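Local coordinates for protein designed CISK-PX domain (Synthetic construct, PDB 4OXW) that is a computationally designed version of the CISK PX domain and, like natural PX domains, probably binds phosphoinositide lipids, at residues W50-P64 against R94-V107. Residues are numbered along the deposited sequence; the frame is centred on the assembly and turned at random.
Sequences WLHKKLQQRYPELVP and RIVSHPVLANDELV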
ATOM      1  N   TRP A  50       3.780   3.963  -7.533  1.00 21.34           N
ATOM      2  CA  TRP A  50       3.608   5.346  -7.976  1.00 23.54           C
ATOM      3  C   TRP A  50       3.717   6.312  -6.780  1.00 18.57           C
ATOM      4  O   TRP A  50       4.457   7.313  -6.872  1.00 21.27           O
ATOM      5  CB  TRP A  50       2.281   5.542  -8.714  1.00 21.40           C
ATOM      6  CG  TRP A  50       2.211   6.845  -9.500  1.00 25.15           C
ATOM      7  CD1 TRP A  50       2.618   7.052 -10.788  1.00 28.52           C
ATOM      8  CD2 TRP A  50       1.716   8.089  -9.029  1.00 24.59           C
ATOM      9  NE1 TRP A  50       2.410   8.374 -11.142  1.00 25.86           N
ATOM     10  CE2 TRP A  50       1.841   9.028 -10.089  1.00 26.33           C
ATOM     11  CE3 TRP A  50       1.184   8.513  -7.818  1.00 25.22           C
ATOM     12  CZ2 TRP A  50       1.460  10.349  -9.956  1.00 28.90           C
ATOM     13  CZ3 TRP A  50       0.785   9.815  -7.694  1.00 31.28           C
ATOM     14  CH2 TRP A  50       0.931  10.727  -8.759  1.00 30.73           C
ATOM     15  N   LEU A  51       3.018   6.007  -5.676  1.00 17.95           N
ATOM     16  CA  LEU A  51       3.083   6.832  -4.466  1.00 20.83           C
ATOM     17  C   LEU A  51       4.553   6.975  -4.037  1.00 20.52           C
ATOM     18  O   LEU A  51       5.051   8.075  -3.745  1.00 20.52           O
ATOM     19  CB  LEU A  51       2.286   6.184  -3.337  1.00 18.98           C
ATOM     20  CG  LEU A  51       2.485   6.878  -2.002  1.00 20.73           C
ATOM     21  CD1 LEU A  51       1.830   8.255  -2.048  1.00 23.75           C
ATOM     22  CD2 LEU A  51       1.889   6.028  -0.903  1.00 21.51           C
ATOM     23  N   HIS A  52       5.265   5.849  -3.993  1.00 17.60           N
ATOM     24  CA  HIS A  52       6.635   5.829  -3.552  1.00 19.24           C
ATOM     25  C   HIS A  52       7.527   6.709  -4.407  1.00 21.67           C
ATOM     26  O   HIS A  52       8.318   7.500  -3.898  1.00 21.59           O
ATOM     27  CB  HIS A  52       7.136   4.421  -3.671  1.00 20.61           C
ATOM     28  CG  HIS A  52       8.535   4.248  -3.218  1.00 19.01           C
ATOM     29  ND1 HIS A  52       8.907   4.387  -1.895  1.00 19.60           N
ATOM     30  CD2 HIS A  52       9.656   3.927  -3.899  1.00 21.59           C
ATOM     31  CE1 HIS A  52      10.199   4.154  -1.788  1.00 22.85           C
ATOM     32  NE2 HIS A  52      10.677   3.883  -2.990  1.00 24.30           N
ATOM     33  N   LYS A  53       7.403   6.575  -5.718  1.00 18.91           N
ATOM     34  CA  LYS A  53       8.274   7.354  -6.610  1.00 22.69           C
ATOM     35  C   LYS A  53       8.022   8.850  -6.414  1.00 23.11           C
ATOM     36  O   LYS A  53       8.975   9.633  -6.378  1.00 27.24           O
ATOM     37  CB  LYS A  53       8.050   6.948  -8.065  1.00 27.08           C
ATOM     38  CG  LYS A  53       8.656   5.599  -8.439  1.00 35.98           C
ATOM     39  CD  LYS A  53      10.165   5.530  -8.219  1.00 46.87           C
ATOM     40  CE  LYS A  53      10.700   4.144  -8.531  1.00 57.83           C
ATOM     41  NZ  LYS A  53      11.991   3.864  -7.843  1.00 76.70           N
ATOM     42  N   LYS A  54       6.771   9.249  -6.233  1.00 21.39           N
ATOM     43  CA  LYS A  54       6.444  10.681  -6.082  1.00 24.18           C
ATOM     44  C   LYS A  54       6.820  11.191  -4.720  1.00 30.97           C
ATOM     45  O   LYS A  54       7.296  12.304  -4.599  1.00 27.12           O
ATOM     46  CB  LYS A  54       4.966  10.948  -6.368  1.00 27.75           C
ATOM     47  CG  LYS A  54       4.586  10.586  -7.785  1.00 29.07           C
ATOM     48  CD  LYS A  54       5.622  11.136  -8.775  1.00 43.24           C
ATOM     49  CE  LYS A  54       5.067  11.354 -10.166  1.00 47.27           C
ATOM     50  NZ  LYS A  54       6.077  11.219 -11.257  1.00 51.66           N
ATOM     51  N   LEU A  55       6.626  10.382  -3.688  1.00 21.73           N
ATOM     52  CA  LEU A  55       7.050  10.786  -2.346  1.00 23.31           C
ATOM     53  C   LEU A  55       8.530  10.886  -2.216  1.00 29.24           C
ATOM     54  O   LEU A  55       9.053  11.773  -1.516  1.00 30.14           O
ATOM     55  CB  LEU A  55       6.566   9.796  -1.295  1.00 24.15           C
ATOM     56  CG  LEU A  55       5.172  10.008  -0.794  1.00 28.69           C
ATOM     57  CD1 LEU A  55       4.923   8.944   0.271  1.00 28.45           C
ATOM     58  CD2 LEU A  55       4.910  11.383  -0.171  1.00 28.10           C
ATOM     59  N   GLN A  56       9.221   9.956  -2.849  1.00 27.13           N
ATOM     60  CA  GLN A  56      10.667   9.914  -2.800  1.00 30.77           C
ATOM     61  C   GLN A  56      11.254  11.177  -3.438  1.00 34.45           C
ATOM     62  O   GLN A  56      12.319  11.652  -3.035  1.00 37.78           O
ATOM     63  CB  GLN A  56      11.107   8.674  -3.539  1.00 33.04           C
ATOM     64  CG  GLN A  56      12.568   8.346  -3.527  1.00 42.45           C
ATOM     65  CD  GLN A  56      12.796   6.962  -4.084  1.00 45.74           C
ATOM     66  OE1 GLN A  56      12.556   6.703  -5.261  1.00 44.93           O
ATOM     67  NE2 GLN A  56      13.236   6.057  -3.227  1.00 48.90           N
ATOM     68  N   GLN A  57      10.562  11.734  -4.418  1.00 37.00           N
ATOM     69  CA  GLN A  57      11.011  12.988  -5.029  1.00 36.75           C
ATOM     70  C   GLN A  57      10.897  14.154  -4.043  1.00 39.90           C
ATOM     71  O   GLN A  57      11.758  15.025  -4.026  1.00 42.25           O
ATOM     72  CB  GLN A  57      10.253  13.280  -6.318  1.00 39.85           C
ATOM     73  CG  GLN A  57      10.673  12.367  -7.462  1.00 51.29           C
ATOM     74  CD  GLN A  57       9.602  12.155  -8.537  1.00 66.44           C
ATOM     75  OE1 GLN A  57       8.633  12.919  -8.652  1.00 64.52           O
ATOM     76  NE2 GLN A  57       9.783  11.104  -9.339  1.00 68.54           N
ATOM     77  N   ARG A  58       9.873  14.142  -3.195  1.00 34.53           N
ATOM     78  CA  ARG A  58       9.609  15.237  -2.284  1.00 32.59           C
ATOM     79  C   ARG A  58      10.415  15.110  -0.993  1.00 33.20           C
ATOM     80  O   ARG A  58      10.952  16.104  -0.472  1.00 29.75           O
ATOM     81  CB  ARG A  58       8.118  15.271  -1.943  1.00 32.90           C
ATOM     82  CG  ARG A  58       7.187  15.658  -3.081  1.00 47.38           C
ATOM     83  CD  ARG A  58       5.755  15.770  -2.559  1.00 57.24           C
ATOM     84  NE  ARG A  58       4.767  16.066  -3.593  1.00 67.53           N
ATOM     85  CZ  ARG A  58       3.517  16.462  -3.345  1.00 71.31           C
ATOM     86  NH1 ARG A  58       3.094  16.619  -2.096  1.00 71.72           N
ATOM     87  NH2 ARG A  58       2.683  16.709  -4.351  1.00 74.76           N
ATOM     88  N   TYR A  59      10.525  13.884  -0.484  1.00 27.30           N
ATOM     89  CA  TYR A  59      11.068  13.619   0.834  1.00 26.66           C
ATOM     90  C   TYR A  59      11.964  12.396   0.829  1.00 26.51           C
ATOM     91  O   TYR A  59      11.711  11.450   1.569  1.00 27.41           O
ATOM     92  CB  TYR A  59       9.932  13.378   1.818  1.00 30.58           C
ATOM     93  CG  TYR A  59       9.019  14.559   2.057  1.00 36.30           C
ATOM     94  CD1 TYR A  59       9.425  15.595   2.891  1.00 43.90           C
ATOM     95  CD2 TYR A  59       7.739  14.639   1.474  1.00 40.94           C
ATOM     96  CE1 TYR A  59       8.610  16.680   3.143  1.00 44.44           C
ATOM     97  CE2 TYR A  59       6.921  15.745   1.708  1.00 36.90           C
ATOM     98  CZ  TYR A  59       7.367  16.752   2.555  1.00 47.92           C
ATOM     99  OH  TYR A  59       6.594  17.858   2.831  1.00 44.35           O
ATOM    100  N   PRO A  60      13.039  12.413   0.036  1.00 28.11           N
ATOM    101  CA  PRO A  60      13.944  11.265  -0.089  1.00 29.98           C
ATOM    102  C   PRO A  60      14.556  10.803   1.228  1.00 34.21           C
ATOM    103  O   PRO A  60      14.841   9.612   1.404  1.00 34.13           O
ATOM    104  CB  PRO A  60      15.011  11.740  -1.075  1.00 31.44           C
ATOM    105  CG  PRO A  60      14.905  13.254  -1.050  1.00 30.89           C
ATOM    106  CD  PRO A  60      13.469  13.551  -0.801  1.00 28.90           C
ATOM    107  N   GLU A  61      14.706  11.710   2.183  1.00 29.04           N
ATOM    108  CA  GLU A  61      15.226  11.347   3.505  1.00 26.20           C
ATOM    109  C   GLU A  61      14.281  10.534   4.355  1.00 29.27           C
ATOM    110  O   GLU A  61      14.726   9.894   5.301  1.00 29.08           O
ATOM    111  CB  GLU A  61      15.527  12.620   4.318  1.00 30.84           C
ATOM    112  CG  GLU A  61      16.535  13.545   3.654  1.00 24.98           C
ATOM    113  CD  GLU A  61      15.967  14.422   2.561  1.00 26.92           C
ATOM    114  OE1 GLU A  61      14.765  14.381   2.220  1.00 22.73           O
ATOM    115  OE2 GLU A  61      16.767  15.208   2.021  1.00 24.37           O
ATOM    116  N   LEU A  62      12.978  10.645   4.109  1.00 27.21           N
ATOM    117  CA  LEU A  62      12.017  10.062   5.015  1.00 27.85           C
ATOM    118  C   LEU A  62      11.323   8.814   4.500  1.00 23.80           C
ATOM    119  O   LEU A  62      10.741   8.067   5.284  1.00 28.97           O
ATOM    120  CB  LEU A  62      10.916  11.061   5.323  1.00 29.77           C
ATOM    121  CG  LEU A  62      11.410  12.377   5.902  1.00 39.14           C
ATOM    122  CD1 LEU A  62      10.161  13.215   6.177  1.00 38.20           C
ATOM    123  CD2 LEU A  62      12.226  12.070   7.160  1.00 37.31           C
ATOM    124  N   VAL A  63      11.326   8.632   3.201  1.00 22.21           N
ATOM    125  CA  VAL A  63      10.560   7.512   2.621  1.00 21.30           C
ATOM    126  C   VAL A  63      11.298   6.209   2.895  1.00 26.34           C
ATOM    127  O   VAL A  63      12.498   6.084   2.595  1.00 25.43           O
ATOM    128  CB  VAL A  63      10.307   7.704   1.119  1.00 25.95           C
ATOM    129  CG1 VAL A  63       9.525   6.528   0.545  1.00 29.86           C
ATOM    130  CG2 VAL A  63       9.512   8.971   0.842  1.00 28.28           C
ATOM    131  N   PRO A  64      10.595   5.222   3.461  1.00 23.62           N
ATOM    132  CA  PRO A  64      11.167   3.910   3.697  1.00 24.98           C
ATOM    133  C   PRO A  64      11.351   3.106   2.401  1.00 26.18           C
ATOM    134  O   PRO A  64      10.860   3.487   1.342  1.00 22.53           O
ATOM    135  CB  PRO A  64      10.132   3.225   4.586  1.00 26.11           C
ATOM    136  CG  PRO A  64       8.869   3.922   4.355  1.00 28.10           C
ATOM    137  CD  PRO A  64       9.203   5.320   3.934  1.00 26.80           C
ATOM    138  N   ARG A  94       5.075   2.857   8.201  1.00 20.39           N
ATOM    139  CA  ARG A  94       6.208   3.739   8.339  1.00 21.05           C
ATOM    140  C   ARG A  94       5.910   5.094   7.770  1.00 22.77           C
ATOM    141  O   ARG A  94       6.307   6.106   8.341  1.00 23.53           O
ATOM    142  CB  ARG A  94       7.400   3.129   7.661  1.00 23.71           C
ATOM    143  CG  ARG A  94       8.074   2.078   8.503  1.00 30.67           C
ATOM    144  CD  ARG A  94       9.113   2.749   9.407  1.00 56.48           C
ATOM    145  NE  ARG A  94       9.643   1.882  10.466  1.00 77.83           N
ATOM    146  CZ  ARG A  94      10.286   0.733  10.255  1.00 78.00           C
ATOM    147  NH1 ARG A  94      10.465   0.273   9.015  1.00 66.84           N
ATOM    148  NH2 ARG A  94      10.728   0.034  11.296  1.00 78.30           N
ATOM    149  N   ILE A  95       5.244   5.155   6.619  1.00 19.07           N
ATOM    150  CA  ILE A  95       4.857   6.441   6.075  1.00 20.53           C
ATOM    151  C   ILE A  95       4.007   7.248   7.052  1.00 21.28           C
ATOM    152  O   ILE A  95       4.288   8.430   7.277  1.00 24.49           O
ATOM    153  CB  ILE A  95       4.091   6.259   4.729  1.00 21.16           C
ATOM    154  CG1 ILE A  95       5.035   5.728   3.667  1.00 26.76           C
ATOM    155  CG2 ILE A  95       3.387   7.555   4.325  1.00 24.37           C
ATOM    156  CD1 ILE A  95       5.968   6.728   3.070  1.00 32.72           C
ATOM    157  N   VAL A  96       2.975   6.645   7.628  1.00 18.37           N
ATOM    158  CA  VAL A  96       1.991   7.387   8.408  1.00 21.52           C
ATOM    159  C   VAL A  96       2.589   7.742   9.786  1.00 29.70           C
ATOM    160  O   VAL A  96       2.057   8.619  10.478  1.00 27.23           O
ATOM    161  CB  VAL A  96       0.700   6.591   8.525  1.00 28.27           C
ATOM    162  CG1 VAL A  96      -0.229   7.100   9.610  1.00 43.56           C
ATOM    163  CG2 VAL A  96       0.022   6.660   7.159  1.00 28.34           C
ATOM    164  N   SER A  97       3.687   7.077  10.137  1.00 27.42           N
ATOM    165  CA  SER A  97       4.420   7.397  11.380  1.00 33.82           C
ATOM    166  C   SER A  97       5.143   8.745  11.286  1.00 36.92           C
ATOM    167  O   SER A  97       5.545   9.287  12.319  1.00 39.58           O
ATOM    168  CB  SER A  97       5.424   6.291  11.740  1.00 31.26           C
ATOM    169  OG  SER A  97       6.657   6.533  11.052  1.00 38.92           O
ATOM    170  N   HIS A  98       5.338   9.282  10.081  1.00 33.90           N
ATOM    171  CA  HIS A  98       5.930  10.609   9.897  1.00 32.79           C
ATOM    172  C   HIS A  98       4.839  11.595   9.667  1.00 35.47           C
ATOM    173  O   HIS A  98       4.249  11.634   8.592  1.00 32.42           O
ATOM    174  CB  HIS A  98       6.846  10.705   8.682  1.00 38.30           C
ATOM    175  CG  HIS A  98       8.106   9.918   8.796  1.00 45.29           C
ATOM    176  ND1 HIS A  98       8.188   8.584   8.455  1.00 51.51           N
ATOM    177  CD2 HIS A  98       9.351  10.282   9.194  1.00 54.61           C
ATOM    178  CE1 HIS A  98       9.422   8.154   8.653  1.00 44.07           C
ATOM    179  NE2 HIS A  98      10.146   9.164   9.102  1.00 57.33           N
ATOM    180  N   PRO A  99       4.576  12.443  10.663  1.00 36.42           N
ATOM    181  CA  PRO A  99       3.575  13.476  10.485  1.00 36.56           C
ATOM    182  C   PRO A  99       3.602  14.220   9.143  1.00 26.65           C
ATOM    183  O   PRO A  99       2.561  14.409   8.535  1.00 31.88           O
ATOM    184  CB  PRO A  99       3.878  14.437  11.645  1.00 41.23           C
ATOM    185  CG  PRO A  99       4.419  13.554  12.716  1.00 43.13           C
ATOM    186  CD  PRO A  99       5.188  12.476  12.003  1.00 42.72           C
ATOM    187  N   VAL A 100       4.781  14.633   8.664  1.00 30.12           N
ATOM    188  CA  VAL A 100       4.912  15.367   7.417  1.00 29.81           C
ATOM    189  C   VAL A 100       4.413  14.561   6.179  1.00 28.89           C
ATOM    190  O   VAL A 100       3.808  15.091   5.265  1.00 30.80           O
ATOM    191  CB  VAL A 100       6.385  15.786   7.188  1.00 40.97           C
ATOM    192  CG1 VAL A 100       6.558  16.374   5.805  1.00 39.85           C
ATOM    193  CG2 VAL A 100       6.821  16.816   8.234  1.00 40.05           C
ATOM    194  N   LEU A 101       4.694  13.268   6.172  1.00 31.35           N
ATOM    195  CA  LEU A 101       4.186  12.404   5.099  1.00 26.42           C
ATOM    196  C   LEU A 101       2.701  12.106   5.266  1.00 24.38           C
ATOM    197  O   LEU A 101       1.966  12.122   4.287  1.00 31.16           O
ATOM    198  CB  LEU A 101       4.944  11.073   5.083  1.00 27.80           C
ATOM    199  CG  LEU A 101       6.459  11.183   4.888  1.00 28.65           C
ATOM    200  CD1 LEU A 101       7.100   9.821   4.879  1.00 31.50           C
ATOM    201  CD2 LEU A 101       6.791  11.921   3.622  1.00 32.09           C
ATOM    202  N   ALA A 102       2.270  11.840   6.485  1.00 28.61           N
ATOM    203  CA  ALA A 102       0.861  11.535   6.760  1.00 28.72           C
ATOM    204  C   ALA A 102      -0.064  12.662   6.300  1.00 35.75           C
ATOM    205  O   ALA A 102      -1.232  12.430   5.920  1.00 30.59           O
ATOM    206  CB  ALA A 102       0.666  11.266   8.253  1.00 33.56           C
ATOM    207  N   ASN A 103       0.461  13.891   6.319  1.00 30.75           N
ATOM    208  CA  ASN A 103      -0.293  15.063   5.928  1.00 28.45           C
ATOM    209  C   ASN A 103      -0.070  15.533   4.518  1.00 31.92           C
ATOM    210  O   ASN A 103      -0.693  16.496   4.049  1.00 35.63           O
ATOM    211  CB  ASN A 103      -0.009  16.192   6.933  1.00 35.46           C
ATOM    212  CG  ASN A 103      -0.562  15.879   8.302  1.00 45.43           C
ATOM    213  OD1 ASN A 103       0.178  15.622   9.256  1.00 57.91           O
ATOM    214  ND2 ASN A 103      -1.876  15.837   8.395  1.00 47.49           N
ATOM    215  N   ASP A 104       0.809  14.842   3.810  1.00 28.36           N
ATOM    216  CA  ASP A 104       1.044  15.155   2.447  1.00 26.03           C
ATOM    217  C   ASP A 104      -0.163  14.771   1.586  1.00 27.59           C
ATOM    218  O   ASP A 104      -0.800  13.741   1.821  1.00 27.07           O
ATOM    219  CB  ASP A 104       2.324  14.475   1.975  1.00 28.89           C
ATOM    220  CG  ASP A 104       2.699  14.871   0.595  1.00 36.14           C
ATOM    221  OD1 ASP A 104       3.614  15.694   0.459  1.00 35.27           O
ATOM    222  OD2 ASP A 104       2.079  14.382  -0.372  1.00 39.56           O
ATOM    223  N   GLU A 105      -0.498  15.630   0.628  1.00 26.94           N
ATOM    224  CA  GLU A 105      -1.684  15.454  -0.189  1.00 28.70           C
ATOM    225  C   GLU A 105      -1.696  14.079  -0.921  1.00 24.31           C
ATOM    226  O   GLU A 105      -2.766  13.501  -1.148  1.00 24.57           O
ATOM    227  CB  GLU A 105      -1.813  16.587  -1.200  1.00 41.97           C
ATOM    228  CG  GLU A 105      -2.222  17.905  -0.548  1.00 63.30           C
ATOM    229  CD  GLU A 105      -2.032  19.121  -1.447  1.00 83.68           C
ATOM    230  OE1 GLU A 105      -2.033  18.968  -2.695  1.00 77.94           O
ATOM    231  OE2 GLU A 105      -1.889  20.236  -0.893  1.00 93.94           O
ATOM    232  N   LEU A 106      -0.525  13.600  -1.285  1.00 28.91           N
ATOM    233  CA  LEU A 106      -0.436  12.297  -1.985  1.00 29.07           C
ATOM    234  C   LEU A 106      -0.882  11.207  -1.073  1.00 24.73           C
ATOM    235  O   LEU A 106      -1.594  10.292  -1.478  1.00 20.19           O
ATOM    236  CB  LEU A 106       0.985  12.012  -2.453  1.00 28.49           C
ATOM    237  CG  LEU A 106       1.457  12.883  -3.597  1.00 33.82           C
ATOM    238  CD1 LEU A 106       2.964  12.791  -3.727  1.00 37.90           C
ATOM    239  CD2 LEU A 106       0.752  12.483  -4.868  1.00 42.21           C
ATOM    240  N   VAL A 107      -0.423  11.259   0.165  1.00 21.30           N
ATOM    241  CA  VAL A 107      -0.737  10.219   1.106  1.00 23.27           C
ATOM    242  C   VAL A 107      -2.183  10.308   1.524  1.00 22.83           C
ATOM    243  O   VAL A 107      -2.866   9.302   1.639  1.00 21.49           O
ATOM    244  CB  VAL A 107       0.199  10.311   2.312  1.00 22.81           C
ATOM    245  CG1 VAL A 107      -0.224   9.295   3.378  1.00 24.68           C
ATOM    246  CG2 VAL A 107       1.638  10.072   1.842  1.00 27.62           C
TER
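Leu55 and Leu106 show how two helical segments can interlock by exchanging knobs. Leu55 fits into a hole formed by Ile95, Leu101, Leu106 and Val107; its CD1 meets Ile95 CD1 tip to tip at 3.7 Å, while the Val107 side chain crosses that of Leu55 at about a right angle. In return, Leu106 fills the space among Leu51, Lys54, Leu55 and Arg58. This is the tight, apolar heart of the contact, joining helix 45-58 to the end of helix 78-96 and to the short helices 99-102 and 105-112, and Phe110 extends it beyond Leu51.

Toward solvent the contact changes character. The Arg58 chain runs extended from CG to NE and lays its guanidinium over Leu106, with CD1 3.7 Å above the centre of one face. Its NH1 donates to Asp104 OD1 on the syn side at 2.8 Å, a salt bridge bent to 138°. The guanidinium and carboxylate planes stand 59° apart. Asp104 OD2, met on its anti side, caps the last helix by accepting from Leu106 N at 2.9 Å. With an alanine in place of Asp104, Arg58 is likely to lose its charge mate, and the first turn of helix 105-112 its cap. Tyr59 puts its ring edge beside Asp104 OD1, and Leu62 CB lies over one face of the His98 imidazole. One buried carboxylate thus divides its oxygens, OD1 to the arginine and OD2 to the helix N-terminus, and its negative charge is probably balanced by both together.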